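Local coordinates for protein LST4 (Kluyveromyces lactis, PDB 4ZY8) that is probably required for protein trafficking from the Golgi to the plasma membrane and involved in uptake of extracellular amino acids, and is represented here by its longin domain, at residues D105-P108 and V109-C113. Residues are numbered along the deposited sequence; the frame is centred on the assembly and turned at random. Where two conformers were deposited one is given.
Sequences DVLP and VLTEC
Leu-107 and Pro-108 meet Thr-111 one turn on, in the short helix 107-112 of this longin domain. The helix follows strand 95-103 and precedes the long helix 114-134, so it lies on the link from the sheet to the helices. Successive i to i+4 backbone bonds hold the turn. The amide of Leu-110 donates to Val-106 O at 2.8 Å, Thr-111 N to Leu-107 O, and Glu-112 N to Pro-108 O. Pro-108 has no amide hydrogen to give, and its ring lies on the exposed side of the helix. Val-109 follows it with CG1 anti to the backbone N (chi1 -180°), and its CB lies 3.6 Å from Val-106 O.

Leu-110, by contrast, is buried. Its side chain packs on Ile-71, Val-80 and Phe-82 of the sheet and on Leu-167. Val-106 also touches Leu-167, and its CG1 lies 4.4 Å from Leu-110 CB. Leu-107 CD1 approaches the methyl CG2 of Thr-111 at 3.8 Å, the two side chains crossing at a slant. A chi1 of 53° puts the Thr-111 hydroxyl between its own backbone N and carbonyl carbon, facing the carbonyls of the preceding turn. There OG1 is 2.9 Å from Leu-107 O and 3.1 Å from Pro-108 O, two acceptors within reach of its single proton.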
loop_
_atom_site.group_PDB
_atom_site.type_symbol
_atom_site.label_atom_id
_atom_site.label_comp_id
_atom_site.label_asym_id
_atom_site.label_seq_id
_atom_site.Cartn_x
_atom_site.Cartn_y
_atom_site.Cartn_z
ATOM N N ASP A 105 -14.954 3.571 -9.352
ATOM C CA ASP A 105 -16.013 4.477 -8.971
ATOM C C ASP A 105 -16.027 4.866 -7.511
ATOM O O ASP A 105 -16.891 5.577 -7.076
ATOM C CB ASP A 105 -17.374 3.978 -9.418
ATOM C CG ASP A 105 -17.700 2.647 -8.895
ATOM O OD1 ASP A 105 -17.053 2.196 -7.959
ATOM O OD2 ASP A 105 -18.630 2.040 -9.426
ATOM N N VAL A 106 -15.043 4.382 -6.781
ATOM C CA VAL A 106 -14.743 4.832 -5.433
ATOM C C VAL A 106 -13.899 6.122 -5.433
ATOM O O VAL A 106 -13.786 6.808 -4.403
ATOM C CB VAL A 106 -14.012 3.684 -4.653
ATOM C CG1 VAL A 106 -13.613 4.095 -3.247
ATOM C CG2 VAL A 106 -14.895 2.445 -4.585
ATOM N N LEU A 107 -13.316 6.461 -6.586
ATOM C CA LEU A 107 -12.394 7.606 -6.668
ATOM C C LEU A 107 -12.969 8.909 -6.094
ATOM O O LEU A 107 -12.255 9.631 -5.402
ATOM C CB LEU A 107 -11.900 7.824 -8.120
ATOM C CG LEU A 107 -10.805 8.907 -8.260
ATOM C CD1 LEU A 107 -9.527 8.606 -7.452
ATOM C CD2 LEU A 107 -10.445 9.217 -9.726
ATOM N N PRO A 108 -14.258 9.228 -6.365
ATOM C CA PRO A 108 -14.775 10.456 -5.732
ATOM C C PRO A 108 -14.743 10.444 -4.186
ATOM O O PRO A 108 -14.406 11.446 -3.557
ATOM C CB PRO A 108 -16.235 10.514 -6.212
ATOM C CG PRO A 108 -16.273 9.708 -7.444
ATOM C CD PRO A 108 -15.253 8.626 -7.277
ATOM N N VAL A 109 -15.093 9.317 -3.584
ATOM C CA VAL A 109 -15.094 9.207 -2.123
ATOM C C VAL A 109 -13.664 9.152 -1.573
ATOM O O VAL A 109 -13.330 9.788 -0.571
ATOM C CB VAL A 109 -15.876 7.959 -1.674
ATOM C CG1 VAL A 109 -15.878 7.859 -0.162
ATOM C CG2 VAL A 109 -17.315 8.037 -2.188
ATOM N N LEU A 110 -12.824 8.389 -2.258
ATOM C CA LEU A 110 -11.428 8.288 -1.912
ATOM C C LEU A 110 -10.799 9.677 -1.876
ATOM O O LEU A 110 -10.047 9.983 -0.965
ATOM C CB LEU A 110 -10.694 7.375 -2.899
ATOM C CG LEU A 110 -9.202 7.213 -2.644
ATOM C CD1 LEU A 110 -8.955 6.539 -1.290
ATOM C CD2 LEU A 110 -8.526 6.442 -3.774
ATOM N N THR A 111 -11.125 10.529 -2.848
ATOM C CA THR A 111 -10.515 11.848 -2.883
ATOM C C THR A 111 -11.204 12.769 -1.867
ATOM O O THR A 111 -10.534 13.551 -1.193
ATOM C CB THR A 111 -10.518 12.458 -4.334
ATOM O OG1 THR A 111 -11.832 12.451 -4.889
ATOM C CG2 THR A 111 -9.622 11.644 -5.252
ATOM N N GLU A 112 -12.511 12.604 -1.664
ATOM C CA GLU A 112 -13.219 13.391 -0.644
ATOM C C GLU A 112 -12.727 13.094 0.772
ATOM O O GLU A 112 -12.622 13.989 1.603
ATOM C CB GLU A 112 -14.726 13.118 -0.697
ATOM C CG GLU A 112 -15.468 13.883 -1.772
ATOM C CD GLU A 112 -16.853 13.316 -2.015
ATOM O OE1 GLU A 112 -17.206 12.310 -1.347
ATOM O OE2 GLU A 112 -17.576 13.862 -2.885
ATOM N N CYS A 113 -12.426 11.829 1.036
ATOM C CA CYS A 113 -12.024 11.390 2.370
ATOM C C CYS A 113 -10.511 11.311 2.537
ATOM O O CYS A 113 -10.043 10.830 3.560
ATOM C CB CYS A 113 -12.623 10.002 2.686
ATOM S SG CYS A 113 -14.423 9.994 3.007
#